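Local coordinates for protein citrate lyase (Yersinia pestis, PDB 3QLL) that is a putative citrate lyase beta subunit from a virulence operon and probably acts as a magnesium-dependent lyase, at residues Y43-W48 / A67-I72; L104-N109 / S128-L133; A211-A216 / F248-K253; F230-V235 / A255-Q260. One frame throughout, in Å; residues are numbered along the deposited sequence.

Interaction 1. Residues Y43-W48 / A67-I72; sequences YQTRSW and ADVAII
R46 and D68 each leave the backbone with CG opposite the carbonyl carbon, and the bend of the arginine at chi3 (-57°) turns the edge of its guanidinium onto the carboxylate. The two flat groups are nearly coplanar, 9° apart, and grip side-on: R46 NE reaches D68 OD2 at 2.7 Å and R46 NH2 reaches OD1 at 3.0 Å, both through syn lone pairs. The anti lone pair of OD2 takes the backbone N of R46, so one residue holds the carboxylate with main chain and side chain together; T269 takes the remaining arm, NH1. Next to this salt bridge, S47 OG accepts the N-H of D68 at 3.0 Å and also bonds to N265 of helix 261-267. From here the chains run as parallel neighbours, the first two strands of the (beta/alpha)8 barrel, joined by V69 N to S47 O at 3.1 Å. W48 pairs with V69, and both side chains enter the barrel interior on the face shared with A105 and Y132. There V69 CG1 lies over the six-membered ring of the indole, 4.0 Å from its centroid, while I71 CD1 comes to the ring edge, 3.7 Å from W48 CE3. W48 NE1 donates to T45 OG1, 22° out of the ring plane, which limits rotation of the indole. T45 CG2 meets V69 CG2 at 3.6 Å on the far side of this cluster from I71.

Interaction 2. Residues L104-N109 / S128-L133; sequences LALRIN and SLPDYL
A105 and Y132 pair side by side with both side chains on the inner face of the sheet, their CB atoms 3.7 Å apart. The backbone is tight here: L106 N donates to Y132 O at 2.7 Å, and Y132 N returns a longer bond to L104 O. On the other face P130 packs against L106, its CG 3.6 Å from L106 CB. Farther along, L133 stretches away from its backbone N (chi1 -170°) and brings CD1 to 3.2 Å from L106 O and against I108 CG2, the side chains of L133 and I108 crossing at about a right angle. I108 carries CG1 between its backbone N and carbonyl carbon, which leaves CG2 as the branch facing L133. Strands 104-107 and 132-135 are the parallel ends of a beta-alpha-beta crossover of the barrel, and the intervening helix 114-125 covers L106 and I108 with L123 and I120. The start of the contact is the solvent side, though not weakly held. L104 is partly exposed, and exposed D131 turns a carboxylate oxygen back so that L104 N bonds to OD2 at 2.8 Å, using the anti lone pair, with an N-H...O angle of 162°. This carboxylate serves the leading N-H of the strand just before the regular pairing begins. R107, predicted to bind substrate, points away from 128-133 and makes a salt bridge with D73.

Interaction 3. Residues A211-A216 / F248-K253; sequences ARLVSA and FGFSAK
V214 lays its CG2 methyl over one face of the F250 ring, 3.6 Å from the ring centroid and offset toward the rim, in a CH-pi contact. The same valine has CG1 opposite its backbone N (chi1 171°), which turns that branch toward the end of helix 235-248, where it lies 3.5 Å from F248 O. L213 CD2 adds a looser touch, 4.1 Å from F250 CE1, its side chain crossing the phenylalanine at about a right angle. One turn back, A211 meets the F248 ring: the backbone N approaches the ring edge, and A211 CB sits 3.9 Å from F248 CE2. No hydrogen bond links the segments; van der Waals packing, of methyls on rings and on two carbonyl oxygens, carries the contact. F248 and F250 flank the end of helix 235-248, where G249, with positive phi (110°), closes it in a Schellman motif, and V214 CG1 lies 3.9 Å from G249 O. Farther out, A224 and D226 of strand 224-226 and A245 touch F250, and W203 meets F248 edge-to-face. I197, L208 and P205 of a second subunit pack on V214, A211 and F248. A helix from the outer ring thus lies against the glycine-terminated end of the next one, at the turn into the last strand of the (beta/alpha)8 barrel.

Interaction 4. Residues F230-V235 / A255-Q260; sequences FDVHDV and AIHPAQ
V232 and H257 make a small apolar surface contact between two loops, one following strand 224-226 and the other following strand 252-255. Both lie at the C-terminal ends of the barrel strands, the end where (beta/alpha)8 enzymes carry their active sites. V232 CG1 comes over one face of the imidazole, 3.9 Å from its centroid and closest to H257 CG at 3.7 Å, with the side chains crossing at about a right angle. H257 extends with CG opposite its backbone N (chi1 -169°), which brings the ring across to the valine. Its rotation is fixed from its own loop: A259 N donates to H257 ND1 at 3.0 Å, exactly in the ring plane and nearly straight at 170°. Beside it I256 CD1 approaches F230 O at 3.9 Å, and V232 CG2 touches the same methyl only loosely, at 4.4 Å. Each loop also has bonds of its own. In 230-235, D231 OD1 accepts from H233 N at 3.2 Å, an Asx turn, and D234 caps the start of helix 235-248 by bonding to G237 N. In 255-260, Q260 OE1 accepts from I256 N at 3.2 Å, while its NE2 donates to F229 O, a polar tie between the loops just outside 230-235. Hydrogen bonds thus shape each segment, but none joins 230-235 to 255-260; between these two the contact is van der Waals, chiefly one valine methyl on the face of an imidazole whose ND1 is engaged as an acceptor.

In the fold
Interactions 1 and 2 abut in the barrel sheet, centres 12 Å apart, through A70 O to A105 N (2.8 Å) between neighbouring strands. On the other side of strand 47-52, R46 O lies 2.9 Å from K253 N, so interaction 1 also borders interaction 3 where the last strand meets the first and closes the barrel. Interactions 2 and 3 fall on opposite sides of the chain centre, their centres about 22 Å apart. Interactions 3 and 4 alternate along the sequence, their segments adjoining. R107 of interaction 2, predicted to bind substrate, relates three contacts: its side chain is about 4 Å from that of I71 and about 7 Å from that of I256. Both isoleucine side chains lie about 11 Å from that of E165, a predicted magnesium-binding residue.

Interaction 1. Residues Y43-W48 / A67-I72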
# COMPACT_ATOMS: atom_id res chain seq x y z
N TYR A 43 20.56 -9.92 -11.37
CA TYR A 43 19.72 -9.05 -12.20
C TYR A 43 19.55 -9.64 -13.63
O TYR A 43 18.53 -9.45 -14.29
CB TYR A 43 20.29 -7.62 -12.27
CG TYR A 43 19.64 -6.69 -11.29
CD1 TYR A 43 18.26 -6.51 -11.26
CD2 TYR A 43 20.41 -5.95 -10.39
CE1 TYR A 43 17.65 -5.64 -10.34
CE2 TYR A 43 19.82 -5.07 -9.47
CZ TYR A 43 18.45 -4.92 -9.46
OH TYR A 43 17.89 -4.07 -8.56
N GLN A 44 20.59 -10.30 -14.12
CA GLN A 44 20.59 -10.92 -15.43
C GLN A 44 19.58 -12.07 -15.55
O GLN A 44 19.08 -12.34 -16.63
CB GLN A 44 21.98 -11.40 -15.78
CG GLN A 44 22.83 -10.27 -16.32
CD GLN A 44 24.32 -10.53 -16.11
OE1 GLN A 44 24.71 -11.59 -15.62
NE2 GLN A 44 25.14 -9.54 -16.45
N THR A 45 19.34 -12.77 -14.44
CA THR A 45 18.44 -13.93 -14.42
C THR A 45 16.98 -13.52 -14.68
O THR A 45 16.54 -12.43 -14.25
CB THR A 45 18.50 -14.69 -13.07
OG1 THR A 45 17.75 -14.02 -12.06
CG2 THR A 45 19.96 -14.92 -12.64
N ARG A 46 16.24 -14.37 -15.38
CA ARG A 46 14.86 -14.08 -15.76
C ARG A 46 13.94 -15.18 -15.21
O ARG A 46 12.80 -14.91 -14.83
CB ARG A 46 14.70 -14.00 -17.28
CG ARG A 46 15.58 -12.98 -17.96
CD ARG A 46 15.87 -13.34 -19.40
NE ARG A 46 16.50 -14.66 -19.51
CZ ARG A 46 16.76 -15.28 -20.66
NH1 ARG A 46 16.43 -14.70 -21.82
NH2 ARG A 46 17.34 -16.48 -20.65
N SER A 47 14.43 -16.42 -15.26
CA SER A 47 13.65 -17.60 -14.87
C SER A 47 14.29 -18.39 -13.73
O SER A 47 15.45 -18.76 -13.80
CB SER A 47 13.42 -18.53 -16.07
OG SER A 47 14.60 -18.67 -16.85
N TRP A 48 13.51 -18.67 -12.71
CA TRP A 48 13.93 -19.52 -11.61
C TRP A 48 13.03 -20.74 -11.52
O TRP A 48 11.84 -20.62 -11.23
CB TRP A 48 13.91 -18.76 -10.28
CG TRP A 48 14.91 -17.66 -10.23
CD1 TRP A 48 14.97 -16.56 -11.04
CD2 TRP A 48 15.98 -17.52 -9.29
NE1 TRP A 48 16.01 -15.76 -10.68
CE2 TRP A 48 16.64 -16.30 -9.60
CE3 TRP A 48 16.42 -18.28 -8.20
CZ2 TRP A 48 17.75 -15.85 -8.88
CZ3 TRP A 48 17.53 -17.83 -7.49
CH2 TRP A 48 18.18 -16.62 -7.82
N ALA A 67 16.01 -23.03 -17.98
CA ALA A 67 15.91 -22.05 -16.90
C ALA A 67 17.24 -21.35 -16.64
O ALA A 67 18.28 -21.96 -16.72
CB ALA A 67 15.41 -22.72 -15.63
N ASP A 68 17.18 -20.07 -16.27
CA ASP A 68 18.41 -19.36 -15.99
C ASP A 68 19.02 -19.81 -14.69
O ASP A 68 20.24 -19.88 -14.55
CB ASP A 68 18.17 -17.85 -15.97
CG ASP A 68 18.01 -17.28 -17.37
OD1 ASP A 68 18.47 -17.92 -18.32
OD2 ASP A 68 17.38 -16.21 -17.52
N VAL A 69 18.16 -20.16 -13.74
CA VAL A 69 18.61 -20.70 -12.47
C VAL A 69 17.67 -21.84 -12.10
O VAL A 69 16.44 -21.68 -12.14
CB VAL A 69 18.56 -19.64 -11.32
CG1 VAL A 69 18.98 -20.24 -9.99
CG2 VAL A 69 19.38 -18.39 -11.67
N ALA A 70 18.26 -22.96 -11.71
CA ALA A 70 17.49 -24.10 -11.19
C ALA A 70 17.50 -24.07 -9.68
O ALA A 70 18.55 -23.88 -9.04
CB ALA A 70 18.08 -25.42 -11.72
N ILE A 71 16.33 -24.27 -9.09
CA ILE A 71 16.22 -24.37 -7.65
C ILE A 71 15.89 -25.78 -7.18
O ILE A 71 14.75 -26.25 -7.30
CB ILE A 71 15.16 -23.43 -7.10
CG1 ILE A 71 15.30 -22.04 -7.74
CG2 ILE A 71 15.25 -23.36 -5.58
CD1 ILE A 71 14.23 -21.08 -7.24
N ILE A 72 16.88 -26.44 -6.60
CA ILE A 72 16.62 -27.71 -5.97
C ILE A 72 15.83 -27.49 -4.71
O ILE A 72 16.27 -26.76 -3.81
CB ILE A 72 17.93 -28.44 -5.64
CG1 ILE A 72 18.84 -28.52 -6.86
CG2 ILE A 72 17.64 -29.82 -5.03
CD1 ILE A 72 20.22 -28.98 -6.51

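Interaction 2. Residues L104-N109 / S128-L133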
# COMPACT_ATOMS: atom_id res chain seq x y z
N LEU A 104 23.25 -22.57 -9.54
CA LEU A 104 22.38 -23.50 -8.86
C LEU A 104 21.84 -22.89 -7.58
O LEU A 104 22.58 -22.25 -6.83
CB LEU A 104 23.15 -24.77 -8.54
CG LEU A 104 22.35 -25.94 -8.01
CD1 LEU A 104 21.29 -26.34 -9.03
CD2 LEU A 104 23.27 -27.10 -7.74
N ALA A 105 20.56 -23.09 -7.31
CA ALA A 105 19.95 -22.59 -6.08
C ALA A 105 19.47 -23.75 -5.24
O ALA A 105 19.16 -24.83 -5.77
CB ALA A 105 18.79 -21.62 -6.39
N LEU A 106 19.46 -23.57 -3.92
CA LEU A 106 18.88 -24.59 -3.06
C LEU A 106 17.88 -23.97 -2.08
O LEU A 106 18.26 -23.21 -1.21
CB LEU A 106 19.98 -25.32 -2.27
CG LEU A 106 19.54 -26.36 -1.24
CD1 LEU A 106 18.91 -27.63 -1.84
CD2 LEU A 106 20.73 -26.73 -0.35
N ARG A 107 16.62 -24.34 -2.19
CA ARG A 107 15.67 -23.96 -1.17
C ARG A 107 15.59 -25.01 -0.07
O ARG A 107 15.08 -26.13 -0.27
CB ARG A 107 14.29 -23.73 -1.75
CG ARG A 107 13.29 -23.42 -0.65
CD ARG A 107 12.00 -22.87 -1.19
NE ARG A 107 11.14 -23.94 -1.72
CZ ARG A 107 9.90 -23.74 -2.14
NH1 ARG A 107 9.39 -22.52 -2.18
NH2 ARG A 107 9.20 -24.76 -2.60
N ILE A 108 16.09 -24.64 1.10
CA ILE A 108 16.00 -25.52 2.26
C ILE A 108 14.66 -25.32 2.91
O ILE A 108 13.90 -24.42 2.56
CB ILE A 108 17.10 -25.22 3.27
CG1 ILE A 108 16.99 -23.78 3.77
CG2 ILE A 108 18.46 -25.43 2.64
CD1 ILE A 108 18.01 -23.41 4.80
N ASN A 109 14.37 -26.16 3.88
CA ASN A 109 13.17 -25.98 4.67
C ASN A 109 13.31 -24.81 5.67
O ASN A 109 14.41 -24.27 5.91
CB ASN A 109 12.84 -27.27 5.40
CG ASN A 109 12.47 -28.39 4.42
OD1 ASN A 109 11.29 -28.56 4.10
ND2 ASN A 109 13.47 -29.18 3.98
N SER A 128 29.67 -28.63 0.93
CA SER A 128 29.30 -28.15 -0.40
C SER A 128 28.08 -27.24 -0.36
O SER A 128 27.05 -27.59 0.23
CB SER A 128 29.07 -29.32 -1.36
OG SER A 128 30.24 -30.12 -1.47
N LEU A 129 28.17 -26.11 -1.04
CA LEU A 129 27.15 -25.08 -0.94
C LEU A 129 26.71 -24.60 -2.31
O LEU A 129 27.54 -24.42 -3.21
CB LEU A 129 27.64 -23.90 -0.10
CG LEU A 129 27.97 -24.23 1.36
CD1 LEU A 129 28.77 -23.10 2.00
CD2 LEU A 129 26.72 -24.53 2.17
N PRO A 130 25.40 -24.33 -2.45
CA PRO A 130 24.87 -23.83 -3.73
C PRO A 130 25.27 -22.38 -3.93
O PRO A 130 25.69 -21.74 -2.98
CB PRO A 130 23.36 -23.91 -3.53
CG PRO A 130 23.19 -23.65 -2.04
CD PRO A 130 24.38 -24.34 -1.39
N ASP A 131 25.13 -21.89 -5.15
CA ASP A 131 25.37 -20.48 -5.40
C ASP A 131 24.34 -19.60 -4.70
O ASP A 131 24.64 -18.48 -4.31
CB ASP A 131 25.34 -20.20 -6.90
CG ASP A 131 26.24 -21.13 -7.67
OD1 ASP A 131 27.46 -21.10 -7.42
OD2 ASP A 131 25.72 -21.94 -8.47
N TYR A 132 23.11 -20.09 -4.59
CA TYR A 132 22.02 -19.38 -3.96
C TYR A 132 21.37 -20.27 -2.94
O TYR A 132 20.97 -21.39 -3.25
CB TYR A 132 20.97 -18.94 -4.98
CG TYR A 132 21.47 -17.92 -5.96
CD1 TYR A 132 21.71 -16.60 -5.57
CD2 TYR A 132 21.75 -18.28 -7.27
CE1 TYR A 132 22.17 -15.68 -6.48
CE2 TYR A 132 22.22 -17.37 -8.19
CZ TYR A 132 22.43 -16.07 -7.79
OH TYR A 132 22.89 -15.17 -8.72
N LEU A 133 21.26 -19.78 -1.72
CA LEU A 133 20.51 -20.46 -0.70
C LEU A 133 19.16 -19.77 -0.56
O LEU A 133 19.09 -18.61 -0.20
CB LEU A 133 21.26 -20.42 0.64
CG LEU A 133 20.56 -21.35 1.63
CD1 LEU A 133 20.47 -22.76 1.03
CD2 LEU A 133 21.22 -21.36 2.98

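Interaction 3. Residues A211-A216 / F248-K253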
# COMPACT_ATOMS: atom_id res chain seq x y z
N ALA A 211 3.77 -4.55 -4.88
CA ALA A 211 4.36 -3.25 -5.06
C ALA A 211 5.31 -2.93 -3.90
O ALA A 211 6.39 -2.40 -4.12
CB ALA A 211 3.27 -2.17 -5.22
N ARG A 212 4.92 -3.31 -2.68
CA ARG A 212 5.76 -3.12 -1.50
C ARG A 212 7.02 -3.97 -1.58
O ARG A 212 8.09 -3.53 -1.16
CB ARG A 212 4.98 -3.41 -0.22
CG ARG A 212 5.61 -2.80 0.98
CD ARG A 212 4.79 -2.94 2.25
NE ARG A 212 5.59 -2.68 3.44
CZ ARG A 212 5.17 -2.96 4.65
NH1 ARG A 212 3.97 -3.48 4.79
NH2 ARG A 212 5.93 -2.70 5.71
N LEU A 213 6.90 -5.18 -2.11
CA LEU A 213 8.10 -6.01 -2.24
C LEU A 213 9.09 -5.41 -3.25
O LEU A 213 10.28 -5.23 -2.91
CB LEU A 213 7.73 -7.43 -2.64
CG LEU A 213 8.94 -8.31 -3.00
CD1 LEU A 213 9.84 -8.48 -1.79
CD2 LEU A 213 8.50 -9.67 -3.50
N VAL A 214 8.60 -5.03 -4.42
CA VAL A 214 9.44 -4.47 -5.48
C VAL A 214 10.15 -3.19 -4.98
O VAL A 214 11.36 -3.04 -5.13
CB VAL A 214 8.62 -4.16 -6.76
CG1 VAL A 214 9.43 -3.38 -7.78
CG2 VAL A 214 8.15 -5.44 -7.37
N SER A 215 9.40 -2.31 -4.32
CA SER A 215 9.98 -1.09 -3.76
C SER A 215 11.17 -1.34 -2.80
O SER A 215 12.18 -0.68 -2.87
CB SER A 215 8.89 -0.28 -3.04
OG SER A 215 9.47 0.78 -2.33
N ALA A 216 11.04 -2.32 -1.92
CA ALA A 216 12.05 -2.69 -0.95
C ALA A 216 13.30 -3.23 -1.64
O ALA A 216 14.44 -2.85 -1.31
CB ALA A 216 11.48 -3.71 0.06
N PHE A 248 5.33 -3.94 -13.08
CA PHE A 248 5.45 -3.57 -11.67
C PHE A 248 6.91 -3.30 -11.24
O PHE A 248 7.14 -2.55 -10.27
CB PHE A 248 4.83 -4.66 -10.79
CG PHE A 248 3.52 -4.30 -10.23
CD1 PHE A 248 2.53 -3.76 -11.04
CD2 PHE A 248 3.26 -4.48 -8.88
CE1 PHE A 248 1.29 -3.43 -10.52
CE2 PHE A 248 2.03 -4.15 -8.34
CZ PHE A 248 1.04 -3.62 -9.17
N GLY A 249 7.86 -3.85 -12.01
CA GLY A 249 9.29 -3.74 -11.70
C GLY A 249 10.03 -5.00 -11.25
O GLY A 249 11.17 -4.93 -10.86
N PHE A 250 9.35 -6.14 -11.23
CA PHE A 250 9.99 -7.46 -11.14
C PHE A 250 10.96 -7.70 -12.32
O PHE A 250 10.69 -7.26 -13.45
CB PHE A 250 8.93 -8.59 -11.12
CG PHE A 250 8.15 -8.69 -9.83
CD1 PHE A 250 8.63 -9.44 -8.76
CD2 PHE A 250 6.97 -7.99 -9.67
CE1 PHE A 250 7.92 -9.51 -7.57
CE2 PHE A 250 6.26 -8.05 -8.49
CZ PHE A 250 6.72 -8.81 -7.44
N SER A 251 12.10 -8.34 -12.03
CA SER A 251 13.14 -8.56 -13.03
C SER A 251 13.10 -9.99 -13.48
O SER A 251 13.76 -10.35 -14.45
CB SER A 251 14.53 -8.28 -12.42
OG SER A 251 14.60 -6.97 -11.86
N ALA A 252 12.37 -10.81 -12.73
CA ALA A 252 12.34 -12.24 -13.01
C ALA A 252 11.11 -12.85 -12.43
O ALA A 252 10.45 -12.25 -11.61
CB ALA A 252 13.58 -12.92 -12.47
N LYS A 253 10.86 -14.10 -12.80
CA LYS A 253 9.69 -14.81 -12.31
C LYS A 253 10.01 -16.30 -12.11
O LYS A 253 10.68 -16.93 -12.94
CB LYS A 253 8.51 -14.63 -13.28
CG LYS A 253 7.21 -15.30 -12.89
CD LYS A 253 6.07 -14.87 -13.84
CE LYS A 253 4.73 -15.51 -13.44
NZ LYS A 253 4.20 -15.01 -12.14

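Interaction 4. Residues F230-V235 / A255-Q260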
# COMPACT_ATOMS: atom_id res chain seq x y z
N PHE A 230 0.56 -20.84 -11.10
CA PHE A 230 0.12 -22.20 -10.78
C PHE A 230 -0.34 -23.02 -12.00
O PHE A 230 0.09 -24.17 -12.16
CB PHE A 230 -1.01 -22.16 -9.72
CG PHE A 230 -2.33 -21.60 -10.22
CD1 PHE A 230 -2.41 -20.31 -10.72
CD2 PHE A 230 -3.49 -22.37 -10.21
CE1 PHE A 230 -3.61 -19.79 -11.20
CE2 PHE A 230 -4.70 -21.86 -10.68
CZ PHE A 230 -4.76 -20.56 -11.18
N ASP A 231 -1.27 -22.50 -12.80
CA ASP A 231 -1.84 -23.26 -13.91
C ASP A 231 -0.85 -23.43 -15.08
O ASP A 231 -0.63 -22.51 -15.88
CB ASP A 231 -3.13 -22.58 -14.39
CG ASP A 231 -4.11 -23.54 -15.01
OD1 ASP A 231 -3.68 -24.60 -15.52
OD2 ASP A 231 -5.32 -23.26 -14.94
N VAL A 232 -0.34 -24.64 -15.24
CA VAL A 232 0.55 -24.98 -16.34
C VAL A 232 -0.15 -24.96 -17.69
O VAL A 232 0.48 -24.71 -18.72
CB VAL A 232 1.16 -26.38 -16.14
CG1 VAL A 232 2.48 -26.49 -16.88
CG2 VAL A 232 1.33 -26.68 -14.64
N HIS A 233 -1.46 -25.18 -17.68
CA HIS A 233 -2.23 -25.28 -18.91
C HIS A 233 -2.69 -23.93 -19.41
O HIS A 233 -2.92 -23.77 -20.60
CB HIS A 233 -3.41 -26.21 -18.73
CG HIS A 233 -3.01 -27.60 -18.41
ND1 HIS A 233 -1.95 -28.22 -19.02
CD2 HIS A 233 -3.53 -28.50 -17.53
CE1 HIS A 233 -1.82 -29.44 -18.54
NE2 HIS A 233 -2.76 -29.64 -17.64
N ASP A 234 -2.82 -22.96 -18.51
CA ASP A 234 -3.24 -21.61 -18.86
C ASP A 234 -2.04 -20.75 -19.24
O ASP A 234 -1.67 -19.80 -18.51
CB ASP A 234 -4.03 -20.98 -17.69
CG ASP A 234 -4.49 -19.56 -17.98
OD1 ASP A 234 -4.55 -19.17 -19.17
OD2 ASP A 234 -4.85 -18.83 -17.04
N VAL A 235 -1.52 -20.98 -20.45
CA VAL A 235 -0.41 -20.18 -20.99
C VAL A 235 -0.76 -18.67 -21.12
O VAL A 235 0.08 -17.81 -20.86
CB VAL A 235 0.05 -20.76 -22.37
CG1 VAL A 235 -1.11 -20.80 -23.37
CG2 VAL A 235 1.26 -20.02 -22.96
N ALA A 255 9.04 -20.44 -11.46
CA ALA A 255 8.30 -21.37 -12.30
C ALA A 255 8.28 -22.70 -11.59
O ALA A 255 9.17 -23.00 -10.81
CB ALA A 255 8.95 -21.49 -13.70
N ILE A 256 7.28 -23.52 -11.89
CA ILE A 256 7.15 -24.79 -11.20
C ILE A 256 7.04 -25.90 -12.23
O ILE A 256 6.84 -27.05 -11.88
CB ILE A 256 5.91 -24.81 -10.25
CG1 ILE A 256 4.80 -23.90 -10.77
CG2 ILE A 256 6.29 -24.37 -8.85
CD1 ILE A 256 3.98 -24.48 -11.88
N HIS A 257 7.25 -25.54 -13.50
CA HIS A 257 7.24 -26.50 -14.60
C HIS A 257 8.03 -25.95 -15.80
O HIS A 257 7.88 -24.78 -16.16
CB HIS A 257 5.80 -26.81 -15.02
CG HIS A 257 5.68 -27.98 -15.95
ND1 HIS A 257 6.23 -27.98 -17.22
CD2 HIS A 257 5.07 -29.18 -15.81
CE1 HIS A 257 5.97 -29.13 -17.81
NE2 HIS A 257 5.27 -29.88 -16.98
N PRO A 258 8.91 -26.78 -16.40
CA PRO A 258 9.79 -26.35 -17.50
C PRO A 258 9.06 -25.79 -18.73
O PRO A 258 9.67 -25.05 -19.51
CB PRO A 258 10.52 -27.65 -17.88
CG PRO A 258 10.47 -28.51 -16.65
CD PRO A 258 9.14 -28.18 -16.00
N ALA A 259 7.79 -26.12 -18.91
CA ALA A 259 7.00 -25.56 -20.02
C ALA A 259 6.81 -24.04 -19.90
O ALA A 259 6.54 -23.34 -20.90
CB ALA A 259 5.64 -26.24 -20.09
N GLN A 260 6.92 -23.53 -18.68
CA GLN A 260 6.72 -22.11 -18.46
C GLN A 260 7.97 -21.32 -18.80
O GLN A 260 7.87 -20.12 -19.09
CB GLN A 260 6.31 -21.85 -17.00
CG GLN A 260 4.98 -22.44 -16.57
CD GLN A 260 4.70 -22.23 -15.09
OE1 GLN A 260 5.63 -22.16 -14.26
NE2 GLN A 260 3.43 -22.12 -14.74